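Local coordinates for protein putative P4-specific DNA primase (Enterobacteria phage P4, PDB 1KA8) that makes short RNA primers, unwinds DNA and binds the P4 replication origin, the last through the winged-helix origin-binding domain described here, at residues S19-G24 / K35-A40; E13-T18 / N86-E91. All coordinates share one frame; numbering follows the deposited sequence.

Interaction 1. Residues S19-G24 / K35-A40; sequences SGMYMG and KYLYHA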
loop_
_atom_site.group_PDB
_atom_site.type_symbol
_atom_site.label_atom_id
_atom_site.label_comp_id
_atom_site.label_asym_id
_atom_site.label_seq_id
_atom_site.Cartn_x
_atom_site.Cartn_y
_atom_site.Cartn_z
ATOM N N SER A 19 -4.813 -21.939 2.415
ATOM C CA SER A 19 -5.415 -22.527 3.604
ATOM C C SER A 19 -4.967 -21.837 4.896
ATOM O O SER A 19 -5.109 -22.395 5.981
ATOM C CB SER A 19 -5.094 -24.025 3.688
ATOM O OG SER A 19 -3.747 -24.248 4.095
ATOM N N GLY A 20 -4.432 -20.629 4.791
ATOM C CA GLY A 20 -4.002 -19.930 5.988
ATOM C C GLY A 20 -5.108 -19.122 6.653
ATOM O O GLY A 20 -6.266 -19.555 6.702
ATOM N N MET A 21 -4.743 -17.941 7.159
ATOM C CA MET A 21 -5.680 -17.042 7.832
ATOM C C MET A 21 -6.870 -16.607 6.996
ATOM O O MET A 21 -6.846 -16.642 5.766
ATOM C CB MET A 21 -4.950 -15.786 8.308
ATOM C CG MET A 21 -4.076 -16.022 9.492
ATOM S SD MET A 21 -2.915 -14.715 9.752
ATOM C CE MET A 21 -3.744 -13.964 11.153
ATOM N N TYR A 22 -7.917 -16.197 7.690
ATOM C CA TYR A 22 -9.110 -15.697 7.034
ATOM C C TYR A 22 -9.087 -14.140 7.076
ATOM O O TYR A 22 -8.645 -13.513 8.060
ATOM C CB TYR A 22 -10.360 -16.219 7.752
ATOM C CG TYR A 22 -10.883 -17.572 7.288
ATOM C CD1 TYR A 22 -10.458 -18.762 7.883
ATOM C CD2 TYR A 22 -11.874 -17.648 6.298
ATOM C CE1 TYR A 22 -11.021 -19.996 7.512
ATOM C CE2 TYR A 22 -12.440 -18.867 5.915
ATOM C CZ TYR A 22 -12.018 -20.043 6.526
ATOM O OH TYR A 22 -12.617 -21.245 6.153
ATOM N N MET A 23 -9.546 -13.509 6.008
ATOM C CA MET A 23 -9.583 -12.058 5.980
ATOM C C MET A 23 -10.811 -11.658 6.771
ATOM O O MET A 23 -11.801 -11.284 6.160
ATOM C CB MET A 23 -9.761 -11.566 4.530
ATOM C CG MET A 23 -9.685 -10.052 4.367
ATOM S SD MET A 23 -8.089 -9.546 4.926
ATOM C CE MET A 23 -7.189 -9.991 3.537
ATOM N N GLY A 24 -10.783 -11.731 8.098
ATOM C CA GLY A 24 -11.986 -11.383 8.853
ATOM C C GLY A 24 -12.607 -10.031 8.507
ATOM O O GLY A 24 -12.566 -9.574 7.365
ATOM N N LYS A 35 -6.853 -16.265 13.909
ATOM C CA LYS A 35 -7.666 -16.732 12.795
ATOM C C LYS A 35 -7.951 -15.682 11.719
ATOM O O LYS A 35 -7.916 -15.988 10.520
ATOM C CB LYS A 35 -8.969 -17.320 13.352
ATOM C CG LYS A 35 -9.975 -17.878 12.353
ATOM C CD LYS A 35 -11.037 -18.595 13.157
ATOM C CE LYS A 35 -12.405 -18.627 12.507
ATOM N NZ LYS A 35 -12.469 -19.331 11.198
ATOM N N TYR A 36 -8.225 -14.442 12.125
ATOM C CA TYR A 36 -8.515 -13.412 11.133
ATOM C C TYR A 36 -7.398 -12.415 10.918
ATOM O O TYR A 36 -6.916 -11.769 11.852
ATOM C CB TYR A 36 -9.803 -12.716 11.493
ATOM C CG TYR A 36 -10.913 -13.703 11.681
ATOM C CD1 TYR A 36 -11.266 -14.138 12.965
ATOM C CD2 TYR A 36 -11.637 -14.190 10.584
ATOM C CE1 TYR A 36 -12.328 -15.026 13.159
ATOM C CE2 TYR A 36 -12.698 -15.078 10.764
ATOM C CZ TYR A 36 -13.033 -15.479 12.056
ATOM O OH TYR A 36 -14.103 -16.296 12.264
ATOM N N LEU A 37 -6.988 -12.321 9.660
ATOM C CA LEU A 37 -5.905 -11.447 9.260
ATOM C C LEU A 37 -6.185 -10.009 9.673
ATOM O O LEU A 37 -5.335 -9.335 10.264
ATOM C CB LEU A 37 -5.718 -11.559 7.756
ATOM C CG LEU A 37 -4.445 -10.958 7.192
ATOM C CD1 LEU A 37 -3.296 -11.139 8.145
ATOM C CD2 LEU A 37 -4.171 -11.591 5.832
ATOM N N TYR A 38 -7.396 -9.547 9.390
ATOM C CA TYR A 38 -7.748 -8.186 9.747
ATOM C C TYR A 38 -7.652 -7.967 11.260
ATOM O O TYR A 38 -7.202 -6.895 11.696
ATOM C CB TYR A 38 -9.161 -7.834 9.236
ATOM C CG TYR A 38 -9.446 -6.352 9.302
ATOM C CD1 TYR A 38 -8.669 -5.452 8.578
ATOM C CD2 TYR A 38 -10.422 -5.843 10.160
ATOM C CE1 TYR A 38 -8.842 -4.087 8.708
ATOM C CE2 TYR A 38 -10.608 -4.466 10.303
ATOM C CZ TYR A 38 -9.810 -3.589 9.575
ATOM O OH TYR A 38 -9.953 -2.218 9.713
ATOM N N HIS A 39 -8.063 -8.969 12.055
ATOM C CA HIS A 39 -8.007 -8.829 13.510
ATOM C C HIS A 39 -6.562 -8.789 13.941
ATOM O O HIS A 39 -6.199 -8.038 14.848
ATOM C CB HIS A 39 -8.698 -9.974 14.220
ATOM C CG HIS A 39 -10.178 -9.981 14.067
ATOM N ND1 HIS A 39 -10.829 -9.290 13.068
ATOM C CD2 HIS A 39 -11.135 -10.656 14.743
ATOM C CE1 HIS A 39 -12.126 -9.538 13.132
ATOM N NE2 HIS A 39 -12.338 -10.367 14.141
ATOM N N ALA A 40 -5.738 -9.600 13.289
ATOM C CA ALA A 40 -4.320 -9.625 13.604
ATOM C C ALA A 40 -3.806 -8.213 13.358
ATOM O O ALA A 40 -3.055 -7.654 14.168
ATOM C CB ALA A 40 -3.592 -10.621 12.703
#
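Tyr-22 holds the chain where it enters helix 37-47 with both its backbone groups. Its N donates to Lys-35 O (2.8 Å, nearly straight at 170°), and its O accepts from Leu-37 N (2.6 Å), so the residues flanking Tyr-36 are both gripped in a single beta bridge. Met-21 and Leu-37 make the buried side. Met-21, its chain bent at chi3 (105°), swings CE over the first turn of the helix to Ala-40 CB (3.7 Å), while its SD meets Leu-37 CD1, the two side chains crossing at about a right angle. Met-23 brings its CE to the other branch of Leu-37, CD2, and Phe-8 packs on Leu-37 and Ala-40 from helix 4-8. The Tyr-36 ring also packs closely, its CD2 set obliquely against CA of buried Gly-24 (3.3 Å) and near Tyr-22 CB. The looser, partly exposed side is where Lys-35 runs alongside Tyr-22, its NZ 4.4 Å from the ring centroid in an off-centre cation-pi contact. With Tyr-36 at the N-cap position and Met-23 centring an inverse gamma turn, this is an isolated beta bridge between the loop after strand 12-14 and the residues entering helix 37-47, in a winged-helix domain.

Interaction 2. Residues E13-T18 / N86-E91; sequences ETLPQT and NLTLKE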
loop_
_atom_site.group_PDB
_atom_site.type_symbol
_atom_site.label_atom_id
_atom_site.label_comp_id
_atom_site.label_asym_id
_atom_site.label_seq_id
_atom_site.Cartn_x
_atom_site.Cartn_y
_atom_site.Cartn_z
ATOM N N GLU A 13 3.845 -14.672 6.389
ATOM C CA GLU A 13 4.455 -15.704 5.544
ATOM C C GLU A 13 3.384 -16.343 4.689
ATOM O O GLU A 13 2.217 -16.433 5.090
ATOM C CB GLU A 13 5.061 -16.829 6.364
ATOM C CG GLU A 13 6.028 -16.420 7.441
ATOM C CD GLU A 13 6.279 -17.559 8.431
ATOM O OE1 GLU A 13 5.323 -18.340 8.664
ATOM O OE2 GLU A 13 7.410 -17.662 8.983
ATOM N N THR A 14 3.792 -16.809 3.516
ATOM C CA THR A 14 2.880 -17.480 2.591
ATOM C C THR A 14 2.878 -19.001 2.764
ATOM O O THR A 14 3.885 -19.596 3.144
ATOM C CB THR A 14 3.261 -17.240 1.147
ATOM O OG1 THR A 14 4.677 -17.050 1.067
ATOM C CG2 THR A 14 2.516 -16.053 0.590
ATOM N N LEU A 15 1.735 -19.620 2.466
ATOM C CA LEU A 15 1.548 -21.069 2.550
ATOM C C LEU A 15 1.476 -21.684 1.146
ATOM O O LEU A 15 1.015 -21.051 0.194
ATOM C CB LEU A 15 0.243 -21.398 3.289
ATOM C CG LEU A 15 0.117 -21.226 4.804
ATOM C CD1 LEU A 15 -1.323 -21.471 5.229
ATOM C CD2 LEU A 15 1.048 -22.192 5.508
ATOM N N PRO A 16 1.901 -22.950 1.009
ATOM C CA PRO A 16 1.898 -23.673 -0.266
ATOM C C PRO A 16 0.530 -23.646 -0.935
ATOM O O PRO A 16 0.408 -23.834 -2.147
ATOM C CB PRO A 16 2.298 -25.081 0.144
ATOM C CG PRO A 16 3.120 -24.860 1.382
ATOM C CD PRO A 16 2.321 -23.837 2.107
ATOM N N GLN A 17 -0.499 -23.418 -0.129
ATOM C CA GLN A 17 -1.864 -23.375 -0.631
ATOM C C GLN A 17 -2.774 -22.456 0.187
ATOM O O GLN A 17 -2.536 -22.161 1.374
ATOM C CB GLN A 17 -2.475 -24.797 -0.699
ATOM C CG GLN A 17 -2.636 -25.513 0.642
ATOM C CD GLN A 17 -1.301 -25.892 1.259
ATOM O OE1 GLN A 17 -1.227 -26.291 2.420
ATOM N NE2 GLN A 17 -0.239 -25.776 0.478
ATOM N N THR A 18 -3.830 -22.017 -0.478
ATOM C CA THR A 18 -4.781 -21.127 0.116
ATOM C C THR A 18 -5.524 -21.778 1.297
ATOM O O THR A 18 -6.703 -22.133 1.207
ATOM C CB THR A 18 -5.721 -20.607 -1.002
ATOM O OG1 THR A 18 -6.844 -19.943 -0.426
ATOM C CG2 THR A 18 -6.171 -21.739 -1.905
ATOM N N ASN A 86 -3.584 -17.458 2.008
ATOM C CA ASN A 86 -2.535 -18.446 2.087
ATOM C C ASN A 86 -1.469 -17.823 2.966
ATOM O O ASN A 86 -0.270 -17.968 2.700
ATOM C CB ASN A 86 -1.945 -18.699 0.711
ATOM C CG ASN A 86 -1.206 -17.493 0.178
ATOM O OD1 ASN A 86 -1.782 -16.420 0.059
ATOM N ND2 ASN A 86 0.074 -17.657 -0.135
ATOM N N LEU A 87 -1.893 -17.128 4.016
ATOM C CA LEU A 87 -0.916 -16.470 4.870
ATOM C C LEU A 87 -0.991 -16.859 6.337
ATOM O O LEU A 87 -2.055 -17.209 6.850
ATOM C CB LEU A 87 -1.078 -14.950 4.752
ATOM C CG LEU A 87 -1.250 -14.375 3.343
ATOM C CD1 LEU A 87 -1.950 -13.019 3.422
ATOM C CD2 LEU A 87 0.105 -14.283 2.649
ATOM N N THR A 88 0.158 -16.785 7.010
ATOM C CA THR A 88 0.226 -17.082 8.438
ATOM C C THR A 88 1.225 -16.151 9.093
ATOM O O THR A 88 2.098 -15.589 8.419
ATOM C CB THR A 88 0.679 -18.534 8.736
ATOM O OG1 THR A 88 2.106 -18.632 8.615
ATOM C CG2 THR A 88 0.046 -19.489 7.767
ATOM N N LEU A 89 1.110 -16.005 10.407
ATOM C CA LEU A 89 2.022 -15.125 11.124
ATOM C C LEU A 89 3.363 -15.784 11.385
ATOM O O LEU A 89 3.417 -16.932 11.807
ATOM C CB LEU A 89 1.444 -14.678 12.481
ATOM C CG LEU A 89 0.006 -14.177 12.603
ATOM C CD1 LEU A 89 -0.079 -13.328 13.841
ATOM C CD2 LEU A 89 -0.410 -13.397 11.369
ATOM N N LYS A 90 4.442 -15.055 11.121
ATOM C CA LYS A 90 5.783 -15.549 11.388
ATOM C C LYS A 90 5.846 -15.727 12.902
ATOM O O LYS A 90 5.018 -15.190 13.619
ATOM C CB LYS A 90 6.846 -14.527 10.970
ATOM C CG LYS A 90 6.927 -14.231 9.479
ATOM C CD LYS A 90 8.144 -13.357 9.196
ATOM C CE LYS A 90 8.378 -13.136 7.707
ATOM N NZ LYS A 90 7.327 -12.297 7.026
ATOM N N GLU A 91 6.828 -16.478 13.389
ATOM C CA GLU A 91 6.971 -16.733 14.829
ATOM C C GLU A 91 7.261 -15.473 15.664
ATOM O O GLU A 91 6.759 -15.362 16.776
ATOM C CB GLU A 91 8.083 -17.773 15.076
ATOM C CG GLU A 91 9.497 -17.151 15.062
ATOM C CD GLU A 91 10.645 -18.157 15.158
ATOM O OE1 GLU A 91 10.623 -19.023 16.072
ATOM O OE2 GLU A 91 11.580 -18.066 14.318
#
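Glu-13 and Thr-88 form an antiparallel hydrogen-bonded pair, each backbone N donating to the other's carbonyl: Glu-13 N to Thr-88 O and Thr-88 N to Glu-13 O, both 2.8 Å. Next to it Thr-14 faces Leu-87 as a non-hydrogen-bonded pair, and just beyond the ladder Leu-15 N bonds to Asn-86 O (2.6 Å), where the donor is tilted 30° from the carbonyl plane.

Side chains of the paired residues fall on two faces. On one, Thr-14 CG2 lies against Leu-87 CD2 (3.6 Å). On the face of Glu-13 and Thr-88, Thr-88 CG2 meets the end of Leu-15 on the side away from CB, nearest CG (3.4 Å), with both methyls alongside and the two side chains at about a right angle. Thr-88 OG1 sits between its backbone N and carbonyl carbon (chi1 80°), which leaves CG2 turned to Leu-15 and OG1 near Glu-13 OE1, though at an angle too poor for a bond. The charged ends of Glu-13 and Lys-90 stay apart, OE2 to NZ being 5.7 Å. Asn-86 runs side by side with Thr-14, both pointing the same way.

A second shell fixes these groups. Lys-90 NZ bonds to Leu-12 O and Gly-10 O, tying its ammonium to the chain leading into Glu-13. The amide of buried Asn-86 is held by Asn-73 O at ND2 and, weakly, by Glu-75 N at OD1, while its CB packs on Thr-18 CA (3.8 Å) where the loop turns back.

Strand 12-14 is thus an outer strand of the three-stranded antiparallel sheet, beside the central strand 82-89; Leu-87 reaches from this pair to Leu-63 and Leu-67 of helix 56-69, and Leu-89 to Trp-97 and Leu-98 past helix 92-96.

Overall arrangement
The two interactions lie in one small domain, their centres about 11 Å apart. Along the chain the order is 13-18, 19-24, 35-40 and 86-91, so interaction 2 pairs the outer segments and interaction 1 the inner ones. Segment 19-24 continues directly from 13-18 and turns along strand 82-89, where Met-21 N probably bonds to Leu-87 O (2.8 Å). Leu-87 CD1 also packs on Leu-37 CD2 (3.6 Å), carrying the contact to helix 37-47. Strand 82-89, paired on its other edge with 76-79 in the hairpin that probably forms the wing, therefore links the sheet to the helical core of this origin-binding winged-helix domain.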